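Local coordinates for Ig domain protein, group 2 domain protein (Shewanella frigidimarina, PDB 6BG8), which binds ice through this domain, adsorbing the bacterium to ice, inhibiting ice-crystal growth and lowering the freezing point of solutions below their melting point, at residues E10-F14 with F87-S91; S19-T23 with L35-Q40; Q40-Y45 with S65-D70; T136-G140 with G165-I171; T186-T190 with F203-N209. All coordinates share one frame; numbering follows the deposited sequence.

In the fold
The chain is the ice-binding domain of a larger adhesin: a beta-solenoid of parallel strands with helix 84-103 lying along it. Interaction 1 seats that helix against the segment leading into strand 14-18. Interactions 2 and 3 lie next to it at one end of the solenoid, their centres about 7 Å apart; they share Q40, and I37 N meets Y66 O at 3.1 Å between them. Interaction 5 joins successive coils nearer the middle, its centre about 14 Å from that of interaction 2. Interaction 4 lies toward the other end, about 34 Å from interaction 3 between centres. G165 of interaction 4 and the N209 side chain of interaction 5 lie about 11 and 10 Å from the side chain of T212, the probable ice-binding residue.

Interaction 1: E10-F14 with F87-S91; sequences EVARF and FINQS
F87 and F14 approach each other from opposite directions, and their rings meet obliquely, CZ of F14 lying 3.6 Å from CZ of F87. With CG of F87 anti to the backbone N (chi1 164°), the ring reaches away from the helix into a corner made by E10, R13 and F14. At the F87 edge sit two polar chains: R13 CD is 3.7 Å from F87 CE1, and E10 OE2 lies equally close to that carbon. The rim of F87 in turn comes over one face of the R13 guanidinium, the two planes 75° apart.

Among charges, R13 NH1 bonds E10 OE2 at 2.9 Å, nearly in the guanidinium plane; this salt bridge fixes both ends beside the ring. R13 has a second acid partner in D34, and E10 OE1 bonds the hydroxyl of Y81.

S91 fills the next turn of the helix. Its OG bonds F87 O at 3.1 Å and lies at the edge of the F14 ring, 3.6 Å from CE2, while V11 CG1 packs 3.2 Å from S91 O. The contact seats helix 84-103 along the beta-solenoid, the helix-beside-solenoid arrangement of the DUF3494 ice-binding fold.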
# COMPACT_ATOMS: atom_id res chain seq x y z
N GLU A 10 -8.13 -11.50 1.48
CA GLU A 10 -8.67 -11.08 0.18
C GLU A 10 -7.97 -9.84 -0.36
O GLU A 10 -7.95 -9.64 -1.58
CB GLU A 10 -10.17 -10.82 0.30
CG GLU A 10 -10.86 -10.62 -1.04
CD GLU A 10 -10.86 -11.89 -1.86
OE1 GLU A 10 -11.06 -12.98 -1.28
OE2 GLU A 10 -10.66 -11.81 -3.09
N VAL A 11 -7.42 -8.99 0.51
CA VAL A 11 -6.90 -7.72 0.00
C VAL A 11 -5.52 -7.85 -0.63
O VAL A 11 -5.01 -6.86 -1.15
CB VAL A 11 -6.90 -6.62 1.09
CG1 VAL A 11 -8.26 -6.58 1.80
CG2 VAL A 11 -5.75 -6.79 2.07
N ALA A 12 -4.92 -9.05 -0.62
CA ALA A 12 -3.70 -9.28 -1.39
C ALA A 12 -3.89 -8.97 -2.87
O ALA A 12 -2.93 -8.63 -3.57
CB ALA A 12 -3.23 -10.72 -1.22
N ARG A 13 -5.13 -9.06 -3.37
CA ARG A 13 -5.40 -8.83 -4.78
C ARG A 13 -5.28 -7.36 -5.17
O ARG A 13 -5.20 -7.05 -6.36
CB ARG A 13 -6.81 -9.30 -5.14
CG ARG A 13 -7.89 -8.49 -4.46
CD ARG A 13 -9.25 -9.14 -4.61
NE ARG A 13 -9.60 -9.18 -6.02
CZ ARG A 13 -10.28 -10.16 -6.61
NH1 ARG A 13 -10.70 -11.21 -5.91
NH2 ARG A 13 -10.52 -10.10 -7.91
N PHE A 14 -5.32 -6.44 -4.21
CA PHE A 14 -5.41 -5.03 -4.54
C PHE A 14 -4.02 -4.41 -4.68
O PHE A 14 -3.13 -4.66 -3.85
CB PHE A 14 -6.19 -4.26 -3.48
CG PHE A 14 -7.64 -4.60 -3.43
CD1 PHE A 14 -8.53 -4.07 -4.36
CD2 PHE A 14 -8.13 -5.46 -2.44
CE1 PHE A 14 -9.89 -4.39 -4.31
CE2 PHE A 14 -9.48 -5.78 -2.39
CZ PHE A 14 -10.36 -5.25 -3.32
N PHE A 87 -18.19 -9.50 -1.40
CA PHE A 87 -16.77 -9.35 -1.73
C PHE A 87 -16.18 -8.14 -1.01
O PHE A 87 -15.07 -8.21 -0.46
CB PHE A 87 -16.60 -9.21 -3.24
CG PHE A 87 -15.26 -8.68 -3.67
CD1 PHE A 87 -14.10 -9.43 -3.49
CD2 PHE A 87 -15.15 -7.42 -4.27
CE1 PHE A 87 -12.87 -8.93 -3.89
CE2 PHE A 87 -13.92 -6.93 -4.68
CZ PHE A 87 -12.77 -7.69 -4.48
N ILE A 88 -16.91 -7.02 -1.02
CA ILE A 88 -16.46 -5.83 -0.30
C ILE A 88 -16.41 -6.10 1.20
O ILE A 88 -15.50 -5.63 1.90
CB ILE A 88 -17.39 -4.64 -0.62
CG1 ILE A 88 -17.32 -4.25 -2.12
CG2 ILE A 88 -17.12 -3.47 0.33
CD1 ILE A 88 -15.99 -3.64 -2.55
N ASN A 89 -17.36 -6.88 1.72
CA ASN A 89 -17.39 -7.16 3.15
C ASN A 89 -16.13 -7.90 3.59
O ASN A 89 -15.51 -7.56 4.61
CB ASN A 89 -18.62 -7.99 3.51
CG ASN A 89 -19.86 -7.16 3.53
OD1 ASN A 89 -19.79 -5.93 3.54
ND2 ASN A 89 -21.01 -7.82 3.54
N GLN A 90 -15.75 -8.95 2.85
CA GLN A 90 -14.56 -9.69 3.21
C GLN A 90 -13.31 -8.84 3.03
O GLN A 90 -12.38 -8.93 3.84
CB GLN A 90 -14.44 -10.98 2.38
CG GLN A 90 -13.45 -11.97 2.98
CD GLN A 90 -13.88 -12.41 4.38
OE1 GLN A 90 -14.95 -12.98 4.56
NE2 GLN A 90 -13.04 -12.13 5.37
N SER A 91 -13.28 -8.00 1.99
CA SER A 91 -12.13 -7.13 1.80
C SER A 91 -12.01 -6.14 2.95
O SER A 91 -10.91 -5.91 3.47
CB SER A 91 -12.25 -6.40 0.46
OG SER A 91 -12.15 -7.33 -0.61

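Interaction 2: S19-T23 with L35-Q40; sequences SQAIT and LGILDQ
S19 and D39 meet at a corner of the beta-solenoid, where strand 21-24 and strand 34-37 belong to different faces; the short axes of 21-23 and 35-37 run at 138° to each other, 7.0 Å apart. S19 holds D39 twice. Its carbonyl O accepts from D39 N, and its hydroxyl donates to D39 OD2 at 2.7 Å, on the anti lone pair of that oxygen. The other carboxylate oxygen, OD1, makes a salt bridge with R92 of helix 84-103, which places D39 between the solenoid corner and the helix.

Q20 starts away from the opposite segment but doubles back, bent at chi2 (-61°), so that both ends of its amide are used. NE2 donates to S19 OG at 3.0 Å, almost in the amide plane, and also to a water that bonds D39 O. OE1 accepts from Q40 NE2 at 2.8 Å in a nearly straight bond; the two amide planes stand 86° apart, and Q40 offers its N-H within its own plane. S19 OG thus both gives and receives, which fixes its rotation.

Farther along the strands I22 and I37 are buried. I37 CG2 rests 3.6 Å from both S19 O and Q20 O, while its CD1 passes near the backbone of A21 and I22. I22 stretches out beyond CG1, bringing CD1 to 4.3 Å from L35 CG and to 3.2 Å from G36 O.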
# COMPACT_ATOMS: atom_id res chain seq x y z
N SER A 19 -11.08 3.20 2.00
CA SER A 19 -12.44 3.30 2.52
C SER A 19 -13.29 4.26 1.70
O SER A 19 -14.44 3.94 1.34
CB SER A 19 -12.40 3.74 3.99
OG SER A 19 -13.69 4.11 4.45
N GLN A 20 -12.77 5.45 1.41
CA GLN A 20 -13.62 6.55 0.92
C GLN A 20 -13.44 6.86 -0.55
O GLN A 20 -14.44 7.07 -1.25
CB GLN A 20 -13.33 7.83 1.72
CG GLN A 20 -13.75 7.76 3.19
CD GLN A 20 -15.22 7.54 3.35
OE1 GLN A 20 -16.03 8.38 2.95
NE2 GLN A 20 -15.59 6.41 3.95
N ALA A 21 -12.21 6.89 -1.05
CA ALA A 21 -11.99 7.35 -2.42
C ALA A 21 -10.61 6.94 -2.88
O ALA A 21 -9.68 6.79 -2.08
CB ALA A 21 -12.14 8.87 -2.53
N ILE A 22 -10.49 6.75 -4.19
CA ILE A 22 -9.20 6.64 -4.87
C ILE A 22 -9.23 7.64 -6.01
O ILE A 22 -10.16 7.62 -6.82
CB ILE A 22 -8.91 5.22 -5.39
CG1 ILE A 22 -8.79 4.25 -4.21
CG2 ILE A 22 -7.62 5.22 -6.21
CD1 ILE A 22 -8.77 2.79 -4.63
N THR A 23 -8.25 8.53 -6.05
CA THR A 23 -8.22 9.58 -7.06
C THR A 23 -6.85 9.65 -7.71
O THR A 23 -5.84 9.24 -7.14
CB THR A 23 -8.56 10.95 -6.47
OG1 THR A 23 -7.45 11.45 -5.71
CG2 THR A 23 -9.81 10.88 -5.58
N LEU A 35 -8.27 -2.33 -7.94
CA LEU A 35 -8.62 -1.12 -7.21
C LEU A 35 -9.93 -1.35 -6.48
O LEU A 35 -10.85 -1.97 -7.02
CB LEU A 35 -8.76 0.08 -8.15
CG LEU A 35 -7.53 0.97 -8.38
CD1 LEU A 35 -6.30 0.15 -8.75
CD2 LEU A 35 -7.82 2.02 -9.46
N GLY A 36 -10.02 -0.85 -5.25
CA GLY A 36 -11.26 -0.99 -4.52
C GLY A 36 -11.57 0.19 -3.63
O GLY A 36 -10.66 0.77 -3.02
N ILE A 37 -12.85 0.56 -3.56
CA ILE A 37 -13.38 1.50 -2.58
C ILE A 37 -14.38 0.73 -1.73
O ILE A 37 -15.25 0.03 -2.26
CB ILE A 37 -14.04 2.72 -3.25
CG1 ILE A 37 -13.02 3.48 -4.10
CG2 ILE A 37 -14.67 3.62 -2.20
CD1 ILE A 37 -13.62 4.61 -4.95
N LEU A 38 -14.24 0.82 -0.40
CA LEU A 38 -15.00 -0.05 0.49
C LEU A 38 -16.29 0.57 1.00
O LEU A 38 -17.26 -0.17 1.23
CB LEU A 38 -14.15 -0.43 1.71
CG LEU A 38 -12.85 -1.21 1.46
CD1 LEU A 38 -12.02 -1.23 2.74
CD2 LEU A 38 -13.11 -2.64 0.99
N ASP A 39 -16.34 1.88 1.21
CA ASP A 39 -17.43 2.48 1.97
C ASP A 39 -18.09 3.64 1.25
O ASP A 39 -18.78 4.43 1.90
CB ASP A 39 -16.94 2.93 3.35
CG ASP A 39 -16.37 1.79 4.17
OD1 ASP A 39 -17.12 0.83 4.43
OD2 ASP A 39 -15.18 1.87 4.54
N GLN A 40 -17.88 3.76 -0.06
CA GLN A 40 -18.59 4.73 -0.89
C GLN A 40 -18.81 4.12 -2.27
O GLN A 40 -18.19 3.11 -2.63
CB GLN A 40 -17.83 6.06 -1.02
CG GLN A 40 -17.57 6.81 0.28
CD GLN A 40 -18.81 7.48 0.88
OE1 GLN A 40 -19.91 7.39 0.33
NE2 GLN A 40 -18.64 8.15 2.02
O HOH W 1 -18.42 5.89 4.36

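Interaction 3: Q40-Y45 with S65-D70; sequences QARSYY and SYAGDD
R42 lays its guanidinium nearly coplanar with the D70 carboxylate, the planes 19° apart, although the two side chains cross at about a right angle. The grip is side-on: NE of R42 reaches OD1 of D70 at 2.8 Å, NH1 reaches OD2 at 2.9 Å, both bonds almost straight and both on the syn side of the acid. Beyond CG the arginine runs extended until it bends at chi3 (-66°), which turns the NE/NH1 edge toward D70. Its far end holds S65: NH1 and NH2 share the OG, which lies in the guanidinium plane 3.0 Å from NH2, and S65 OG has a further bond to G55 O. The rim of the Y45 ring comes over one guanidinium face.

D69 acts at the other end of the same residue. Its OD1 takes the backbone N-H of R42 at 2.8 Å from above the carboxylate plane, and its CG packs against A41 CB. D70 OD2 is bonded twice, because A67 N also donates to it from well above the plane; the acid therefore braces its own turn while holding R42. A67 CB packs against R42, 3.5 Å from its backbone N.

Y45 points its hydroxyl at the strand, and OH donates to Y66 O at 2.8 Å. A water bridges Q40 O and G68 N. The chain of A67 to D70 is a type I beta turn following strand 65-66, and the paired bonds tie it to the 3-10 segment 42-44 at one end of the beta-solenoid.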
# COMPACT_ATOMS: atom_id res chain seq x y z
N GLN A 40 -17.88 3.76 -0.06
CA GLN A 40 -18.59 4.73 -0.89
C GLN A 40 -18.81 4.12 -2.27
O GLN A 40 -18.19 3.11 -2.63
CB GLN A 40 -17.83 6.06 -1.02
CG GLN A 40 -17.57 6.81 0.28
CD GLN A 40 -18.81 7.48 0.88
OE1 GLN A 40 -19.91 7.39 0.33
NE2 GLN A 40 -18.64 8.15 2.02
N ALA A 41 -19.70 4.74 -3.04
CA ALA A 41 -20.02 4.26 -4.38
C ALA A 41 -18.89 4.55 -5.38
O ALA A 41 -17.96 5.31 -5.11
CB ALA A 41 -21.32 4.90 -4.87
N ARG A 42 -19.00 3.92 -6.55
CA ARG A 42 -18.06 4.10 -7.66
C ARG A 42 -17.85 5.56 -8.03
O ARG A 42 -16.82 5.91 -8.60
CB ARG A 42 -18.56 3.30 -8.87
CG ARG A 42 -17.83 3.57 -10.19
CD ARG A 42 -18.10 2.47 -11.20
NE ARG A 42 -17.53 1.20 -10.78
CZ ARG A 42 -16.26 0.85 -10.97
NH1 ARG A 42 -15.84 -0.34 -10.55
NH2 ARG A 42 -15.41 1.67 -11.59
N SER A 43 -18.82 6.43 -7.73
CA SER A 43 -18.67 7.85 -8.02
C SER A 43 -17.50 8.47 -7.25
O SER A 43 -17.05 9.56 -7.60
CB SER A 43 -19.97 8.58 -7.69
OG SER A 43 -20.30 8.43 -6.32
N TYR A 44 -16.98 7.79 -6.23
CA TYR A 44 -15.87 8.33 -5.48
C TYR A 44 -14.51 8.00 -6.10
O TYR A 44 -13.49 8.42 -5.56
CB TYR A 44 -15.94 7.84 -4.02
CG TYR A 44 -16.83 8.71 -3.16
CD1 TYR A 44 -18.21 8.68 -3.31
CD2 TYR A 44 -16.29 9.58 -2.23
CE1 TYR A 44 -19.03 9.49 -2.52
CE2 TYR A 44 -17.09 10.39 -1.44
CZ TYR A 44 -18.47 10.34 -1.59
OH TYR A 44 -19.26 11.15 -0.82
N TYR A 45 -14.48 7.25 -7.22
CA TYR A 45 -13.31 7.23 -8.08
C TYR A 45 -13.24 8.54 -8.85
O TYR A 45 -14.25 8.97 -9.43
CB TYR A 45 -13.38 6.06 -9.07
CG TYR A 45 -13.09 4.69 -8.50
CD1 TYR A 45 -11.79 4.34 -8.12
CD2 TYR A 45 -14.09 3.74 -8.38
CE1 TYR A 45 -11.51 3.07 -7.62
CE2 TYR A 45 -13.82 2.47 -7.87
CZ TYR A 45 -12.53 2.14 -7.49
OH TYR A 45 -12.25 0.88 -6.99
N SER A 65 -11.31 -2.41 -11.22
CA SER A 65 -11.78 -1.59 -10.12
C SER A 65 -13.13 -2.09 -9.61
O SER A 65 -13.93 -2.67 -10.35
CB SER A 65 -11.89 -0.13 -10.53
OG SER A 65 -12.87 0.03 -11.54
N TYR A 66 -13.39 -1.84 -8.32
CA TYR A 66 -14.53 -2.40 -7.62
C TYR A 66 -15.12 -1.37 -6.68
O TYR A 66 -14.39 -0.62 -6.03
CB TYR A 66 -14.12 -3.63 -6.80
CG TYR A 66 -13.70 -4.79 -7.65
CD1 TYR A 66 -14.64 -5.59 -8.30
CD2 TYR A 66 -12.34 -5.10 -7.82
CE1 TYR A 66 -14.24 -6.65 -9.10
CE2 TYR A 66 -11.94 -6.16 -8.60
CZ TYR A 66 -12.89 -6.93 -9.24
OH TYR A 66 -12.49 -7.99 -10.02
N ALA A 67 -16.46 -1.34 -6.62
CA ALA A 67 -17.19 -0.60 -5.60
C ALA A 67 -18.47 -1.36 -5.30
O ALA A 67 -18.96 -2.14 -6.11
CB ALA A 67 -17.50 0.83 -6.04
N GLY A 68 -19.01 -1.13 -4.10
CA GLY A 68 -20.13 -1.93 -3.63
C GLY A 68 -21.44 -1.68 -4.35
O GLY A 68 -22.34 -2.53 -4.30
N ASP A 69 -21.57 -0.53 -5.01
CA ASP A 69 -22.77 -0.28 -5.81
C ASP A 69 -22.69 -0.91 -7.20
O ASP A 69 -23.67 -0.82 -7.94
CB ASP A 69 -23.01 1.23 -5.94
CG ASP A 69 -21.95 1.92 -6.77
OD1 ASP A 69 -20.75 1.72 -6.46
OD2 ASP A 69 -22.30 2.65 -7.74
N ASP A 70 -21.57 -1.54 -7.55
CA ASP A 70 -21.42 -2.15 -8.88
C ASP A 70 -22.49 -3.21 -9.09
O ASP A 70 -22.53 -4.22 -8.37
CB ASP A 70 -20.03 -2.77 -9.03
CG ASP A 70 -18.94 -1.74 -9.25
OD1 ASP A 70 -19.25 -0.56 -9.49
OD2 ASP A 70 -17.74 -2.11 -9.19
O HOH W 2 -17.77 0.52 -2.10
O HOH W 3 -21.61 5.37 -8.25

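Interaction 4: T136-G140 with G165-I171; sequences TLQTG and GAPGGDI. With PO4 (phosphate ion), chain H.
L137 packs against I171 and G169 on the apolar side of this contact. Its CB leads to CG, which sits 3.9 Å from G169 CA; CD1 lies beside D170 O, and CD2 ends 3.7 Å from I171 CG1, the two side chains crossing at about a right angle. A chi1 of 167° turns the leucine into the solenoid interior, where L142 also touches it.

Backbone bonds carry most of the polar side. G165 N donates to L137 O, G168 N to Q138 O at 2.8 Å, and G169 N to G140 O at 3.1 Å, its N-H aimed straight at the oxygen but coming from above the plane of the G140 carbonyl. Two CA-H...O contacts, G169 CA to L137 O and Q138 CA to G165 O, tighten the fit. G168 CA lies 3.8 Å from G140 CA, and G169 has a positive phi. P167 follows a cis peptide bond, and its CD rests 3.1 Å from Q138 O.

At the outer edge a water joins Q138 OE1 to A166 O, and A166 N bonds a phosphate, probably from the crystallisation liquor, which T194 and R211 also hold. Here a glycine-rich turn after strand 162-164 stacks on the turn after strand 135-137, at a corner between neighbouring coils of the beta-solenoid.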
# COMPACT_ATOMS: atom_id res chain seq x y z
N THR A 136 10.33 10.64 8.68
CA THR A 136 10.61 11.18 7.36
C THR A 136 11.70 10.36 6.69
O THR A 136 12.57 9.78 7.35
CB THR A 136 11.02 12.66 7.44
OG1 THR A 136 12.03 12.83 8.44
CG2 THR A 136 9.81 13.51 7.79
N LEU A 137 11.63 10.32 5.36
CA LEU A 137 12.63 9.68 4.51
C LEU A 137 12.98 10.74 3.46
O LEU A 137 12.34 10.80 2.41
CB LEU A 137 12.09 8.39 3.89
CG LEU A 137 12.85 7.71 2.75
CD1 LEU A 137 14.36 7.70 2.98
CD2 LEU A 137 12.31 6.30 2.58
N GLN A 138 13.97 11.58 3.76
CA GLN A 138 14.24 12.70 2.86
C GLN A 138 15.72 13.09 2.76
O GLN A 138 16.11 13.72 1.78
CB GLN A 138 13.43 13.93 3.28
CG GLN A 138 13.64 14.41 4.71
CD GLN A 138 12.55 15.38 5.13
OE1 GLN A 138 11.65 15.70 4.35
NE2 GLN A 138 12.60 15.84 6.38
N THR A 139 16.55 12.74 3.74
CA THR A 139 17.94 13.17 3.63
C THR A 139 18.71 12.38 2.59
O THR A 139 19.81 12.79 2.20
CB THR A 139 18.65 13.05 4.98
OG1 THR A 139 18.61 11.69 5.43
CG2 THR A 139 17.98 13.94 6.01
N GLY A 140 18.15 11.27 2.12
CA GLY A 140 18.86 10.41 1.20
C GLY A 140 18.05 9.15 0.98
O GLY A 140 16.84 9.13 1.19
N GLY A 165 10.51 12.51 0.78
CA GLY A 165 10.58 13.71 -0.03
C GLY A 165 12.01 14.12 -0.31
O GLY A 165 12.96 13.36 -0.08
N ALA A 166 12.14 15.35 -0.82
CA ALA A 166 13.40 15.86 -1.30
C ALA A 166 14.33 16.21 -0.13
O ALA A 166 13.87 16.57 0.95
CB ALA A 166 13.16 17.10 -2.16
N PRO A 167 15.65 16.14 -0.34
CA PRO A 167 16.36 15.83 -1.60
C PRO A 167 16.48 14.35 -1.93
O PRO A 167 16.82 14.01 -3.06
CB PRO A 167 17.75 16.41 -1.37
CG PRO A 167 17.95 16.22 0.11
CD PRO A 167 16.60 16.54 0.72
N GLY A 168 16.23 13.47 -0.96
CA GLY A 168 16.35 12.05 -1.21
C GLY A 168 15.00 11.39 -1.40
O GLY A 168 14.26 11.74 -2.32
N GLY A 169 14.68 10.41 -0.55
CA GLY A 169 13.36 9.83 -0.51
C GLY A 169 13.23 8.48 -1.18
O GLY A 169 12.14 7.89 -1.12
N ASP A 170 14.27 7.97 -1.82
CA ASP A 170 14.15 6.69 -2.51
C ASP A 170 14.39 5.53 -1.56
O ASP A 170 15.07 5.66 -0.54
CB ASP A 170 15.14 6.59 -3.67
CG ASP A 170 14.94 7.68 -4.68
OD1 ASP A 170 13.80 7.84 -5.17
OD2 ASP A 170 15.92 8.41 -4.95
N ILE A 171 13.78 4.39 -1.90
CA ILE A 171 14.03 3.12 -1.23
C ILE A 171 14.73 2.21 -2.23
O ILE A 171 14.27 2.04 -3.36
CB ILE A 171 12.72 2.49 -0.72
CG1 ILE A 171 12.17 3.29 0.47
CG2 ILE A 171 12.93 1.03 -0.31
CD1 ILE A 171 10.73 3.00 0.79
P PO4 H . 8.60 16.64 -2.36
O1 PO4 H . 9.37 16.65 -1.07
O2 PO4 H . 7.94 17.99 -2.57
O3 PO4 H . 7.49 15.61 -2.31
O4 PO4 H . 9.56 16.35 -3.49
O HOH W 4 11.31 17.02 2.01

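Interaction 5: T186-T190 with F203-N209; sequences TAGKT and FAWSEVN
T186 OG1 lies against A204, 3.5 Å from its CB, and is held by two more groups: T190 OG1 donates to it at 3.1 Å, and it passes its own proton to G188 O at 2.8 Å. The chain of bonds fills the inside of a turn in the beta-solenoid, where two successive coils stack in parallel. T186 places OG1 between its backbone N and carbonyl carbon (chi1 59°), which brings it to A204; A204, V208 and T190 point to the same side as T186.

Backbone bonds set the register on both sides of the turn. T186 N gives to F203 O and W205 N to T186 O; four residues on, T190 N gives to E207 O and N209 N to T190 O at 2.9 Å. T186 is thus bridged to A204 and T190 to V208. Between the two bridges both chains turn the corner together, with S206 OG tucked 3.1 Å from the carbonyl carbon of G188. W205 takes CB to 3.4 Å from A187 O, then carries its ring away to meet Y99 of helix 84-103.

On the outer side K189 extends fully past CG, its CB 3.3 Å from E207 O. The charge does not touch E207 directly: a water bonded to E207 OE2 and N209 OD1 lies between, and accepts weakly from NZ. A second water bridges K189 NZ and N209 OD1. The amide of N209 turns its other end to E207, ND2 donating to OE1 at 2.9 Å from above the carboxylate plane.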
# COMPACT_ATOMS: atom_id res chain seq x y z
N THR A 186 1.10 3.22 9.31
CA THR A 186 1.05 4.52 9.96
C THR A 186 -0.30 4.71 10.63
O THR A 186 -1.34 4.43 10.03
CB THR A 186 1.31 5.67 8.97
OG1 THR A 186 0.33 5.66 7.93
CG2 THR A 186 2.71 5.56 8.36
N ALA A 187 -0.28 5.18 11.88
CA ALA A 187 -1.52 5.62 12.51
C ALA A 187 -2.00 6.94 11.93
O ALA A 187 -3.19 7.25 12.02
CB ALA A 187 -1.33 5.76 14.03
N GLY A 188 -1.10 7.70 11.33
CA GLY A 188 -1.42 8.88 10.55
C GLY A 188 -1.41 8.56 9.07
O GLY A 188 -1.73 7.45 8.64
N LYS A 189 -1.04 9.55 8.28
CA LYS A 189 -1.03 9.37 6.84
C LYS A 189 0.35 8.96 6.34
O LYS A 189 1.36 9.14 7.02
CB LYS A 189 -1.46 10.66 6.13
CG LYS A 189 -0.48 11.82 6.30
CD LYS A 189 -0.97 13.04 5.53
CE LYS A 189 -0.10 14.25 5.85
NZ LYS A 189 -0.66 15.52 5.26
N THR A 190 0.37 8.41 5.13
CA THR A 190 1.61 8.14 4.41
C THR A 190 1.67 9.02 3.17
O THR A 190 0.72 9.03 2.36
CB THR A 190 1.73 6.66 4.03
OG1 THR A 190 1.84 5.87 5.23
CG2 THR A 190 2.96 6.42 3.16
N PHE A 203 -0.01 0.51 4.78
CA PHE A 203 -1.26 0.45 5.53
C PHE A 203 -1.38 1.74 6.34
O PHE A 203 -0.94 1.80 7.50
CB PHE A 203 -1.31 -0.77 6.44
CG PHE A 203 -1.40 -2.08 5.71
CD1 PHE A 203 -0.27 -2.62 5.10
CD2 PHE A 203 -2.60 -2.78 5.65
CE1 PHE A 203 -0.34 -3.83 4.43
CE2 PHE A 203 -2.68 -3.98 4.99
CZ PHE A 203 -1.55 -4.51 4.38
N ALA A 204 -1.95 2.78 5.73
CA ALA A 204 -2.17 4.05 6.41
C ALA A 204 -3.55 4.05 7.04
O ALA A 204 -4.54 3.73 6.37
CB ALA A 204 -2.04 5.22 5.44
N TRP A 205 -3.63 4.41 8.33
CA TRP A 205 -4.93 4.44 8.97
C TRP A 205 -5.83 5.48 8.32
O TRP A 205 -7.03 5.23 8.11
CB TRP A 205 -4.80 4.73 10.47
CG TRP A 205 -6.14 4.80 11.12
CD1 TRP A 205 -6.81 5.93 11.52
CD2 TRP A 205 -7.00 3.69 11.44
NE1 TRP A 205 -8.03 5.58 12.07
CE2 TRP A 205 -8.17 4.22 12.03
CE3 TRP A 205 -6.89 2.31 11.27
CZ2 TRP A 205 -9.22 3.41 12.46
CZ3 TRP A 205 -7.95 1.50 11.71
CH2 TRP A 205 -9.09 2.06 12.29
N SER A 206 -5.28 6.64 7.99
CA SER A 206 -6.07 7.70 7.38
C SER A 206 -5.99 7.64 5.86
O SER A 206 -6.83 6.99 5.23
CB SER A 206 -5.61 9.07 7.88
OG SER A 206 -4.20 9.18 7.82
N GLU A 207 -4.99 8.29 5.26
CA GLU A 207 -4.92 8.40 3.81
C GLU A 207 -3.49 8.19 3.32
O GLU A 207 -2.53 8.33 4.07
CB GLU A 207 -5.42 9.78 3.33
CG GLU A 207 -4.68 10.97 3.91
CD GLU A 207 -5.22 12.32 3.42
OE1 GLU A 207 -5.51 12.45 2.21
OE2 GLU A 207 -5.35 13.25 4.25
N VAL A 208 -3.37 7.88 2.03
CA VAL A 208 -2.09 7.79 1.34
C VAL A 208 -2.09 8.84 0.23
O VAL A 208 -3.00 8.87 -0.60
CB VAL A 208 -1.84 6.39 0.75
CG1 VAL A 208 -0.46 6.33 0.09
CG2 VAL A 208 -1.99 5.31 1.81
N ASN A 209 -1.07 9.70 0.22
CA ASN A 209 -0.94 10.72 -0.81
C ASN A 209 0.38 10.48 -1.53
O ASN A 209 1.45 10.69 -0.96
CB ASN A 209 -0.98 12.13 -0.21
CG ASN A 209 -2.18 12.36 0.71
OD1 ASN A 209 -2.06 13.00 1.75
ND2 ASN A 209 -3.34 11.84 0.32
O HOH W 5 -0.34 15.12 2.22
O HOH W 6 -3.50 15.13 3.61